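Local coordinates for protein saframycin Mx1 synthetase B (PDB 3KXW) that belongs to the fatty acid AMP ligases, members of the ANL superfamily of AMP-binding enzymes, at residues Ser264-Pro267 and Asn268-Asp272; Glu299-Glu303 and Glu304-His308; Tyr327-Ala330 and Glu331-Leu334; Gly444-Glu448 and Asn449-Val453. One frame throughout, in Å; residues are numbered along the deposited sequence.

Contact 1: residues Ser264-Pro267 and Asn268-Asp272; sequences SGSP and NFAYD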
# COMPACT_ATOMS: atom_id res chain seq x y z
N SER A 264 -7.72 -1.47 11.99
CA SER A 264 -6.53 -0.76 11.54
C SER A 264 -5.59 -1.84 11.06
O SER A 264 -5.68 -2.99 11.51
CB SER A 264 -5.92 0.07 12.69
OG SER A 264 -4.93 0.98 12.26
N GLY A 265 -4.73 -1.52 10.09
CA GLY A 265 -3.79 -2.53 9.64
C GLY A 265 -2.75 -1.97 8.69
O GLY A 265 -2.62 -0.76 8.57
N SER A 266 -2.03 -2.85 8.00
CA SER A 266 -0.82 -2.46 7.29
C SER A 266 -0.22 -3.67 6.60
O SER A 266 -0.65 -4.80 6.82
CB SER A 266 0.22 -1.96 8.30
OG SER A 266 0.60 -3.01 9.20
N PRO A 267 0.81 -3.45 5.76
CA PRO A 267 1.63 -4.59 5.33
C PRO A 267 2.31 -5.21 6.53
O PRO A 267 2.48 -4.58 7.57
CB PRO A 267 2.69 -3.94 4.40
CG PRO A 267 2.11 -2.62 4.02
CD PRO A 267 1.32 -2.18 5.24
N ASN A 268 2.70 -6.46 6.37
CA ASN A 268 3.31 -7.23 7.45
C ASN A 268 4.47 -6.50 8.16
O ASN A 268 4.57 -6.53 9.38
CB ASN A 268 3.82 -8.54 6.84
CG ASN A 268 4.32 -9.51 7.88
OD1 ASN A 268 3.53 -10.23 8.48
ND2 ASN A 268 5.63 -9.55 8.06
N PHE A 269 5.35 -5.85 7.39
CA PHE A 269 6.54 -5.23 8.00
C PHE A 269 6.23 -4.29 9.19
O PHE A 269 7.05 -4.14 10.11
CB PHE A 269 7.35 -4.45 6.96
CG PHE A 269 6.89 -3.03 6.80
CD1 PHE A 269 7.41 -2.03 7.61
CD2 PHE A 269 5.91 -2.70 5.86
CE1 PHE A 269 6.97 -0.73 7.50
CE2 PHE A 269 5.48 -1.39 5.74
CZ PHE A 269 6.01 -0.41 6.56
N ALA A 270 5.07 -3.63 9.16
CA ALA A 270 4.84 -2.57 10.14
C ALA A 270 4.64 -3.12 11.56
O ALA A 270 4.92 -2.43 12.56
CB ALA A 270 3.64 -1.69 9.72
N TYR A 271 4.18 -4.37 11.66
CA TYR A 271 4.06 -5.02 12.95
C TYR A 271 5.47 -5.29 13.54
O TYR A 271 5.72 -5.05 14.72
CB TYR A 271 3.15 -6.27 12.87
CG TYR A 271 1.71 -5.93 12.47
CD1 TYR A 271 0.84 -5.34 13.37
CD2 TYR A 271 1.24 -6.20 11.19
CE1 TYR A 271 -0.47 -5.01 13.02
CE2 TYR A 271 -0.06 -5.87 10.82
CZ TYR A 271 -0.91 -5.28 11.74
OH TYR A 271 -2.18 -4.95 11.38
N ASP A 272 6.39 -5.73 12.69
CA ASP A 272 7.76 -5.94 13.11
C ASP A 272 8.39 -4.62 13.51
O ASP A 272 9.19 -4.56 14.44
CB ASP A 272 8.59 -6.54 11.99
CG ASP A 272 8.32 -8.01 11.80
OD1 ASP A 272 8.31 -8.76 12.79
OD2 ASP A 272 8.11 -8.40 10.64
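Ser-266 meets Ala-270 and Tyr-271 because its chi1 of 63° tucks OG between its own backbone N and carbonyl carbon, while a chi1 of -63° swings the Tyr-271 ring back along the strand. The hydroxyl consequently lies 3.4 Å from Ala-270 CB, measured from Ser-266 OG, and approaches the tyrosine ring obliquely at CE2. From the same place Ser-266 OG donates to Pro-267 O over 2.9 Å. That oxygen has a second donor, Ala-270 N, at 3.2 Å and with an N-H...O angle of 161°, a three-residue step that closes the turn into the helix. The two donors come from opposite faces of the carbonyl plane, each well out of it, so Pro-267 O is gripped from above and below. Pro-267 and Phe-269 lie side by side and point the same way, Pro-267 CB being 3.7 Å from Phe-269 CD2. The far end of Tyr-271 passes Gly-265, its OH 3.4 Å from Gly-265 CA, and hydrogen-bonds to Phe-295 O. Asn-268 points its amide away from strand 263-266, OD1 accepting from Arg-302 N and ND2 bonded to Thr-305 OG1. The contact is thus the buried strand-to-helix junction of a beta-alpha-beta unit: strand 263-266 is the outermost strand of its mixed sheet, strand 293-296 runs parallel beside it, and helix 269-277 connects the two, with Tyr-271 lying on Ala-294 and Asn-296.

Contact 2: residues Glu299-Glu303 and Glu304-His308; sequences EPVRE and ETMEH. With 1ZZ (5'-O-[(S)-(dodecanoyloxy)(hydroxy)phosphoryl]adenosine), chain B.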
# COMPACT_ATOMS: atom_id res chain seq x y z
N GLU A 299 1.75 -7.76 1.19
CA GLU A 299 3.02 -8.44 1.03
C GLU A 299 2.97 -9.73 1.81
O GLU A 299 2.01 -9.99 2.52
CB GLU A 299 4.18 -7.56 1.52
CG GLU A 299 4.19 -7.36 3.03
CD GLU A 299 5.26 -6.36 3.46
OE1 GLU A 299 5.71 -5.58 2.60
OE2 GLU A 299 5.64 -6.37 4.64
N PRO A 300 4.01 -10.56 1.70
CA PRO A 300 3.88 -11.85 2.39
C PRO A 300 3.63 -11.72 3.89
O PRO A 300 4.24 -10.93 4.59
CB PRO A 300 5.21 -12.54 2.09
CG PRO A 300 5.58 -11.99 0.77
CD PRO A 300 5.19 -10.53 0.82
N VAL A 301 2.67 -12.50 4.36
CA VAL A 301 2.22 -12.43 5.74
C VAL A 301 2.98 -13.48 6.58
O VAL A 301 3.01 -14.67 6.22
CB VAL A 301 0.69 -12.66 5.76
CG1 VAL A 301 0.17 -12.81 7.20
CG2 VAL A 301 -0.04 -11.54 4.97
N ARG A 302 3.63 -13.06 7.65
CA ARG A 302 4.50 -13.96 8.42
C ARG A 302 3.97 -14.32 9.81
O ARG A 302 3.63 -13.44 10.59
CB ARG A 302 5.91 -13.37 8.57
CG ARG A 302 6.58 -12.99 7.25
CD ARG A 302 7.90 -12.28 7.48
NE ARG A 302 8.96 -13.15 8.00
CZ ARG A 302 9.35 -13.21 9.27
NH1 ARG A 302 8.74 -12.51 10.21
NH2 ARG A 302 10.36 -14.02 9.62
N GLU A 303 3.89 -15.61 10.11
CA GLU A 303 3.54 -16.06 11.46
C GLU A 303 4.47 -15.48 12.52
O GLU A 303 4.01 -14.99 13.54
CB GLU A 303 3.56 -17.59 11.55
CG GLU A 303 3.56 -18.09 13.00
CD GLU A 303 2.24 -17.84 13.71
OE1 GLU A 303 1.22 -17.68 13.02
OE2 GLU A 303 2.23 -17.79 14.97
N GLU A 304 5.77 -15.50 12.27
CA GLU A 304 6.72 -15.01 13.26
C GLU A 304 6.47 -13.53 13.61
O GLU A 304 6.50 -13.14 14.77
CB GLU A 304 8.17 -15.25 12.82
CG GLU A 304 9.21 -14.76 13.84
CD GLU A 304 10.66 -15.06 13.42
OE1 GLU A 304 11.07 -14.69 12.29
OE2 GLU A 304 11.40 -15.65 14.23
N THR A 305 6.22 -12.71 12.59
CA THR A 305 5.84 -11.32 12.79
C THR A 305 4.65 -11.16 13.70
O THR A 305 4.68 -10.35 14.63
CB THR A 305 5.49 -10.63 11.45
OG1 THR A 305 6.65 -10.65 10.61
CG2 THR A 305 5.04 -9.19 11.68
N MSE A 306 3.59 -11.90 13.44
CA MSE A 306 2.38 -11.72 14.23
C MSE A 306 2.54 -12.24 15.65
O MSE A 306 1.97 -11.68 16.59
CB MSE A 306 1.16 -12.32 13.53
CG MSE A 306 0.84 -11.55 12.27
SE MSE A 306 -0.69 -12.15 11.25
CE MSE A 306 0.10 -13.77 10.54
N GLU A 307 3.31 -13.30 15.80
CA GLU A 307 3.52 -13.87 17.13
C GLU A 307 4.36 -12.90 17.95
O GLU A 307 4.04 -12.68 19.10
CB GLU A 307 4.13 -15.27 17.04
CG GLU A 307 4.58 -15.90 18.37
CD GLU A 307 3.46 -16.17 19.37
OE1 GLU A 307 2.26 -16.12 19.02
OE2 GLU A 307 3.79 -16.45 20.54
N HIS A 308 5.41 -12.33 17.35
CA HIS A 308 6.23 -11.31 18.00
C HIS A 308 5.39 -10.14 18.45
O HIS A 308 5.56 -9.64 19.56
CB HIS A 308 7.31 -10.76 17.08
CG HIS A 308 8.49 -11.66 16.89
ND1 HIS A 308 9.59 -11.28 16.16
CD2 HIS A 308 8.73 -12.91 17.33
CE1 HIS A 308 10.47 -12.27 16.16
NE2 HIS A 308 9.97 -13.27 16.85
P 1ZZ B . -0.88 -3.71 -5.01
C1 1ZZ B . -10.49 -1.52 5.79
N1 1ZZ B . 0.33 -9.24 -1.97
O1 1ZZ B . -1.25 -4.78 -1.96
C2 1ZZ B . -9.19 -2.14 5.27
N2 1ZZ B . -1.34 -9.32 -0.49
O2 1ZZ B . -2.07 -3.67 -3.85
C3 1ZZ B . -9.45 -3.23 4.23
N3 1ZZ B . 1.59 -11.41 -1.19
O3 1ZZ B . -1.49 -3.66 -6.32
C4 1ZZ B . -8.18 -3.53 3.42
N4 1ZZ B . 0.48 -12.44 0.69
O4 1ZZ B . 0.09 -2.44 -4.79
C5 1ZZ B . -8.23 -4.88 2.69
N5 1ZZ B . -1.53 -11.70 1.63
O5 1ZZ B . 0.07 -5.08 -4.86
C6 1ZZ B . -6.87 -5.12 2.03
O6 1ZZ B . 1.00 -7.37 -3.45
C7 1ZZ B . -6.50 -6.46 1.34
O7 1ZZ B . 1.80 -9.77 -4.90
C8 1ZZ B . -5.07 -6.68 0.81
O8 1ZZ B . -0.09 -8.97 -6.29
C9 1ZZ B . -4.94 -6.03 -0.58
C10 1ZZ B . -3.51 -5.53 -0.91
C11 1ZZ B . -3.59 -4.66 -2.20
C12 1ZZ B . -2.24 -4.74 -2.93
C13 1ZZ B . -0.51 -6.37 -4.83
C14 1ZZ B . 0.48 -7.33 -4.65
C15 1ZZ B . -0.01 -8.79 -4.96
C16 1ZZ B . 0.85 -9.58 -4.35
C17 1ZZ B . 1.03 -8.84 -3.11
C18 1ZZ B . -0.89 -8.63 -1.47
C19 1ZZ B . -0.39 -10.44 -0.27
C20 1ZZ B . 0.55 -10.41 -1.17
C21 1ZZ B . 1.59 -12.36 -0.28
C22 1ZZ B . -0.42 -11.59 0.71
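Arg-302 and Glu-304 run side by side in the same direction, whereas Arg-302 and Thr-305 cross at about a right angle. A bend at chi3 (71°) turns the guanidinium toward the helix start, where its edge serves both partners. Arg-302 NH2 makes a salt bridge to Glu-304 OE1 at 2.8 Å, using the anti lone pair of that oxygen, although the guanidinium and carboxylate planes are 38° apart. Arg-302 NH1 donates to Thr-305 OG1, also at 2.8 Å and within the guanidinium plane. Thr-305 OG1 is further bonded to Asp-272 and Asn-268, and Arg-302 NE pairs with Glu-499, so both groups are held from several directions. Val-301 divides its branches: CG1 presses on the selenomethionine Met-306 at CE, a tight 3.5 Å, while CG2 of Val-301 lies 3.7 Å from N5 of 1ZZ. Glu-303 and Glu-307 lie alongside each other, and Lys-320 bridges to both, which probably offsets their like charges, with Glu-303 OE1 also bonded to Tyr-345 OH. Backbone bonds from Met-306 N to Arg-302 O and from Glu-307 N to Glu-303 O start the regular helix. This is a helix N-terminus with Arg-302 at the N-cap position, following a loop whose Glu-299, Pro-300 and Val-301 line the adenosine end of the ligand pocket.

Contact 3: residues Tyr327-Ala330 and Glu331-Leu334; sequences YGLA and EATL. With 1ZZ (5'-O-[(S)-(dodecanoyloxy)(hydroxy)phosphoryl]adenosine), chain B.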
# COMPACT_ATOMS: atom_id res chain seq x y z
N TYR A 327 -5.60 -10.85 1.16
CA TYR A 327 -4.84 -10.77 -0.09
C TYR A 327 -5.63 -9.94 -1.10
O TYR A 327 -6.85 -9.95 -1.10
CB TYR A 327 -4.61 -12.18 -0.65
CG TYR A 327 -4.23 -12.21 -2.13
CD1 TYR A 327 -2.92 -11.99 -2.53
CD2 TYR A 327 -5.18 -12.46 -3.11
CE1 TYR A 327 -2.56 -12.03 -3.88
CE2 TYR A 327 -4.82 -12.49 -4.45
CZ TYR A 327 -3.52 -12.29 -4.83
OH TYR A 327 -3.20 -12.32 -6.17
N GLY A 328 -4.93 -9.20 -1.94
CA GLY A 328 -5.57 -8.47 -3.02
C GLY A 328 -4.55 -7.73 -3.86
O GLY A 328 -3.34 -7.82 -3.61
N LEU A 329 -5.05 -7.01 -4.85
CA LEU A 329 -4.20 -6.21 -5.74
C LEU A 329 -5.02 -5.15 -6.45
O LEU A 329 -6.24 -5.27 -6.55
CB LEU A 329 -3.41 -7.04 -6.75
CG LEU A 329 -3.85 -8.30 -7.50
CD1 LEU A 329 -5.30 -8.77 -7.33
CD2 LEU A 329 -3.34 -8.36 -8.95
N ALA A 330 -4.34 -4.14 -6.96
CA ALA A 330 -5.03 -2.98 -7.54
C ALA A 330 -5.89 -3.39 -8.73
O ALA A 330 -6.94 -2.82 -8.97
CB ALA A 330 -4.03 -1.94 -7.95
N GLU A 331 -5.41 -4.39 -9.48
CA GLU A 331 -6.11 -4.87 -10.68
C GLU A 331 -7.47 -5.47 -10.35
O GLU A 331 -8.34 -5.60 -11.22
CB GLU A 331 -5.24 -5.88 -11.45
CG GLU A 331 -4.08 -5.24 -12.21
CD GLU A 331 -2.82 -5.10 -11.36
OE1 GLU A 331 -2.94 -5.14 -10.11
OE2 GLU A 331 -1.72 -4.95 -11.95
N ALA A 332 -7.66 -5.85 -9.09
CA ALA A 332 -8.95 -6.35 -8.63
C ALA A 332 -9.60 -5.35 -7.67
O ALA A 332 -10.41 -5.72 -6.81
CB ALA A 332 -8.81 -7.71 -7.98
N THR A 333 -9.26 -4.07 -7.86
CA THR A 333 -9.67 -2.97 -7.02
C THR A 333 -8.97 -3.02 -5.68
O THR A 333 -8.13 -2.18 -5.39
CB THR A 333 -11.22 -2.86 -6.89
OG1 THR A 333 -11.78 -2.69 -8.19
CG2 THR A 333 -11.58 -1.67 -6.08
N LEU A 334 -9.27 -4.03 -4.87
CA LEU A 334 -8.47 -4.22 -3.66
C LEU A 334 -8.63 -5.62 -3.11
O LEU A 334 -7.79 -6.47 -3.36
CB LEU A 334 -8.82 -3.19 -2.58
CG LEU A 334 -7.91 -3.24 -1.35
CD1 LEU A 334 -6.50 -2.78 -1.70
CD2 LEU A 334 -8.51 -2.37 -0.25
P 1ZZ B . -0.88 -3.71 -5.01
C1 1ZZ B . -10.49 -1.52 5.79
N1 1ZZ B . 0.33 -9.24 -1.97
O1 1ZZ B . -1.25 -4.78 -1.96
C2 1ZZ B . -9.19 -2.14 5.27
N2 1ZZ B . -1.34 -9.32 -0.49
O2 1ZZ B . -2.07 -3.67 -3.85
C3 1ZZ B . -9.45 -3.23 4.23
N3 1ZZ B . 1.59 -11.41 -1.19
O3 1ZZ B . -1.49 -3.66 -6.32
C4 1ZZ B . -8.18 -3.53 3.42
N4 1ZZ B . 0.48 -12.44 0.69
O4 1ZZ B . 0.09 -2.44 -4.79
C5 1ZZ B . -8.23 -4.88 2.69
N5 1ZZ B . -1.53 -11.70 1.63
O5 1ZZ B . 0.07 -5.08 -4.86
C6 1ZZ B . -6.87 -5.12 2.03
O6 1ZZ B . 1.00 -7.37 -3.45
C7 1ZZ B . -6.50 -6.46 1.34
O7 1ZZ B . 1.80 -9.77 -4.90
C8 1ZZ B . -5.07 -6.68 0.81
O8 1ZZ B . -0.09 -8.97 -6.29
C9 1ZZ B . -4.94 -6.03 -0.58
C10 1ZZ B . -3.51 -5.53 -0.91
C11 1ZZ B . -3.59 -4.66 -2.20
C12 1ZZ B . -2.24 -4.74 -2.93
C13 1ZZ B . -0.51 -6.37 -4.83
C14 1ZZ B . 0.48 -7.33 -4.65
C15 1ZZ B . -0.01 -8.79 -4.96
C16 1ZZ B . 0.85 -9.58 -4.35
C17 1ZZ B . 1.03 -8.84 -3.11
C18 1ZZ B . -0.89 -8.63 -1.47
C19 1ZZ B . -0.39 -10.44 -0.27
C20 1ZZ B . 0.55 -10.41 -1.17
C21 1ZZ B . 1.59 -12.36 -0.28
C22 1ZZ B . -0.42 -11.59 0.71
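Tyr-327 sets its ring beside the base of 1ZZ, with Tyr-327 CD1 3.7 Å from N2 of the ligand in an oblique approach, and Gly-328 makes the first touch across the turn. With no side chain in the way, Gly-328 brings CA to 3.0 Å from Leu-334 O in a CA-H...O contact. The same oxygen takes a weak bond from Leu-329 N. Leu-329 then fans out: CD2 lies 3.4 Å from Glu-331 OE1, the two side chains crossing at about a right angle, while Leu-329 CD1 meets Ala-332 CB at 3.7 Å. The other carboxylate oxygen, Glu-331 OE2, is hydrogen-bonded to Tyr-413 OH. The Leu-329 chi2 of 6° is close to eclipsed, an unusual value. Leu-329 O accepts from Ala-332 N at 3.0 Å, the donor standing 51° out of the carbonyl plane. Ala-330 follows, its N donating to O3 of 1ZZ at 3.0 Å and its O accepting from Thr-333 N at 2.9 Å. Those two successive three-residue steps make a short 3-10-like turn, leaving the amide of Ala-330 directed at the phosphate group. The buried turn links the antiparallel strands 323-328 and 335-338, with Leu-334 lying against helices 189-202 and 220-233, and Leu-329 against strand 438-440.

Contact 4: residues Gly444-Glu448 and Asn449-Val453; sequences GFLHE and NELYV. With 1ZZ (5'-O-[(S)-(dodecanoyloxy)(hydroxy)phosphoryl]adenosine), chain B.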
# COMPACT_ATOMS: atom_id res chain seq x y z
N GLY A 444 0.16 -19.47 -5.76
CA GLY A 444 -0.34 -19.96 -4.49
C GLY A 444 -1.16 -21.21 -4.70
O GLY A 444 -1.20 -21.77 -5.79
N PHE A 445 -1.84 -21.63 -3.65
CA PHE A 445 -2.67 -22.79 -3.72
C PHE A 445 -3.86 -22.65 -2.79
O PHE A 445 -3.82 -21.90 -1.83
CB PHE A 445 -1.85 -24.05 -3.38
CG PHE A 445 -1.30 -24.09 -1.96
CD1 PHE A 445 -1.99 -24.73 -0.95
CD2 PHE A 445 -0.08 -23.51 -1.67
CE1 PHE A 445 -1.48 -24.79 0.36
CE2 PHE A 445 0.44 -23.56 -0.37
CZ PHE A 445 -0.27 -24.21 0.64
N LEU A 446 -4.93 -23.38 -3.10
CA LEU A 446 -6.11 -23.43 -2.25
C LEU A 446 -6.07 -24.70 -1.41
O LEU A 446 -5.79 -25.79 -1.93
CB LEU A 446 -7.37 -23.43 -3.10
CG LEU A 446 -7.74 -22.04 -3.69
CD1 LEU A 446 -8.83 -22.12 -4.76
CD2 LEU A 446 -8.17 -21.09 -2.59
N HIS A 447 -6.37 -24.56 -0.13
CA HIS A 447 -6.45 -25.69 0.77
C HIS A 447 -7.67 -25.51 1.67
O HIS A 447 -7.73 -24.56 2.45
CB HIS A 447 -5.17 -25.79 1.59
CG HIS A 447 -5.17 -26.91 2.58
ND1 HIS A 447 -4.76 -28.19 2.26
CD2 HIS A 447 -5.51 -26.95 3.89
CE1 HIS A 447 -4.86 -28.97 3.33
NE2 HIS A 447 -5.32 -28.24 4.33
N GLU A 448 -8.64 -26.40 1.57
CA GLU A 448 -9.87 -26.27 2.37
C GLU A 448 -10.46 -24.86 2.25
O GLU A 448 -10.84 -24.21 3.24
CB GLU A 448 -9.60 -26.67 3.81
CG GLU A 448 -8.90 -28.02 3.84
CD GLU A 448 -8.82 -28.65 5.20
OE1 GLU A 448 -8.98 -27.93 6.21
OE2 GLU A 448 -8.58 -29.87 5.26
N ASN A 449 -10.54 -24.44 0.99
CA ASN A 449 -11.09 -23.17 0.57
C ASN A 449 -10.41 -21.96 1.17
O ASN A 449 -11.04 -20.92 1.36
CB ASN A 449 -12.61 -23.11 0.78
CG ASN A 449 -13.27 -22.01 -0.06
OD1 ASN A 449 -12.93 -21.81 -1.23
ND2 ASN A 449 -14.21 -21.30 0.54
N GLU A 450 -9.13 -22.10 1.49
CA GLU A 450 -8.36 -20.92 1.88
C GLU A 450 -7.13 -20.77 1.00
O GLU A 450 -6.52 -21.76 0.58
CB GLU A 450 -8.02 -20.96 3.36
CG GLU A 450 -9.31 -20.91 4.19
CD GLU A 450 -9.11 -20.57 5.63
OE1 GLU A 450 -8.05 -20.01 5.97
OE2 GLU A 450 -10.03 -20.84 6.42
N LEU A 451 -6.78 -19.52 0.73
CA LEU A 451 -5.71 -19.24 -0.22
C LEU A 451 -4.40 -19.05 0.52
O LEU A 451 -4.31 -18.22 1.43
CB LEU A 451 -6.04 -17.98 -1.03
CG LEU A 451 -4.90 -17.55 -1.95
CD1 LEU A 451 -4.71 -18.57 -3.08
CD2 LEU A 451 -5.17 -16.17 -2.51
N TYR A 452 -3.39 -19.82 0.10
CA TYR A 452 -2.03 -19.72 0.60
C TYR A 452 -1.16 -19.16 -0.51
O TYR A 452 -0.92 -19.82 -1.51
CB TYR A 452 -1.54 -21.09 1.09
CG TYR A 452 -2.30 -21.52 2.33
CD1 TYR A 452 -1.78 -21.30 3.59
CD2 TYR A 452 -3.56 -22.10 2.23
CE1 TYR A 452 -2.47 -21.67 4.72
CE2 TYR A 452 -4.27 -22.48 3.36
CZ TYR A 452 -3.72 -22.25 4.60
OH TYR A 452 -4.40 -22.61 5.75
N VAL A 453 -0.74 -17.90 -0.36
CA VAL A 453 0.13 -17.27 -1.35
C VAL A 453 1.58 -17.74 -1.16
O VAL A 453 2.11 -17.70 -0.05
CB VAL A 453 0.03 -15.73 -1.28
CG1 VAL A 453 0.94 -15.07 -2.33
CG2 VAL A 453 -1.40 -15.28 -1.45
P 1ZZ B . -0.88 -3.71 -5.01
C1 1ZZ B . -10.49 -1.52 5.79
N1 1ZZ B . 0.33 -9.24 -1.97
O1 1ZZ B . -1.25 -4.78 -1.96
C2 1ZZ B . -9.19 -2.14 5.27
N2 1ZZ B . -1.34 -9.32 -0.49
O2 1ZZ B . -2.07 -3.67 -3.85
C3 1ZZ B . -9.45 -3.23 4.23
N3 1ZZ B . 1.59 -11.41 -1.19
O3 1ZZ B . -1.49 -3.66 -6.32
C4 1ZZ B . -8.18 -3.53 3.42
N4 1ZZ B . 0.48 -12.44 0.69
O4 1ZZ B . 0.09 -2.44 -4.79
C5 1ZZ B . -8.23 -4.88 2.69
N5 1ZZ B . -1.53 -11.70 1.63
O5 1ZZ B . 0.07 -5.08 -4.86
C6 1ZZ B . -6.87 -5.12 2.03
O6 1ZZ B . 1.00 -7.37 -3.45
C7 1ZZ B . -6.50 -6.46 1.34
O7 1ZZ B . 1.80 -9.77 -4.90
C8 1ZZ B . -5.07 -6.68 0.81
O8 1ZZ B . -0.09 -8.97 -6.29
C9 1ZZ B . -4.94 -6.03 -0.58
C10 1ZZ B . -3.51 -5.53 -0.91
C11 1ZZ B . -3.59 -4.66 -2.20
C12 1ZZ B . -2.24 -4.74 -2.93
C13 1ZZ B . -0.51 -6.37 -4.83
C14 1ZZ B . 0.48 -7.33 -4.65
C15 1ZZ B . -0.01 -8.79 -4.96
C16 1ZZ B . 0.85 -9.58 -4.35
C17 1ZZ B . 1.03 -8.84 -3.11
C18 1ZZ B . -0.89 -8.63 -1.47
C19 1ZZ B . -0.39 -10.44 -0.27
C20 1ZZ B . 0.55 -10.41 -1.17
C21 1ZZ B . 1.59 -12.36 -0.28
C22 1ZZ B . -0.42 -11.59 0.71
O HOH W 1 -7.09 -24.03 5.02
O HOH W 2 -9.89 -23.85 5.72
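Phe-445 and Tyr-452 satisfy each other's backbone: Phe-445 N donates to Tyr-452 O and Tyr-452 N returns to Phe-445 O, each at 2.9 Å, the latter nearly straight at 174°. The next hydrogen-bonded antiparallel pair is His-447 with Glu-450. There His-447 N reaches Glu-450 O in the carbonyl plane, again at 2.9 Å, but Glu-450 N stands well above the carbonyl plane of His-447 O (3.0 Å), in the bond that closes the type I' turn. His-447 O has a second donor, a water at 2.7 Å that also bonds to Tyr-452 OH. Another water donates to Glu-448 O and, weakly, to Glu-450 OE2. Both carboxylate oxygens of Glu-450 and ND1 of His-447 find partners outside the two segments: Glu-450 meets Ser-375 and Lys-346, and His-447 ND1 is bonded to Asp-397. On the face that carries these residues, Tyr-452 CB sits over the Phe-445 ring in a CH-pi contact, 3.6 Å from its centroid. The two rings are nearly parallel (12°) yet slid so far apart that they barely overlap; a chi1 of 64° folds the phenylalanine ring across to its partner strand. On the other face Leu-446 CD2 meets Leu-451 CB at 4.1 Å, and Val-453 CG1 reaches C21 of 1ZZ at 3.5 Å. Chemically, residues 444-453 are held by paired amides and by charged and polar partners near the turn, and meet the adenine ring through the apolar Val-453, while Asp-442 of the same hairpin supplies a polar bond to 1ZZ.

In the fold
From the N terminus onward the four contacts lie in series, none nested in or crossing another; contacts 1, 3 and 4 close turns. Contact 1 turns strand 263-266 into helix 269-277, and contact 2 begins helix 303-313; they touch where Asp-272 OD2 meets Thr-305 OG1 and Phe-269 N meets Glu-299 OE2. Contact 3 closes the connection from strand 323-328 to strand 335-338, reaching the same mixed sheet as contact 1 although their centres are about 18 Å apart. Contact 4 closes the hairpin of a separate antiparallel sheet, and its Leu-451 and Val-453 pack on Tyr-327 of contact 3. Contacts 2, 3 and 4 all touch 1ZZ, so residues from both sheets and from the loop before helix 303-313 line one pocket.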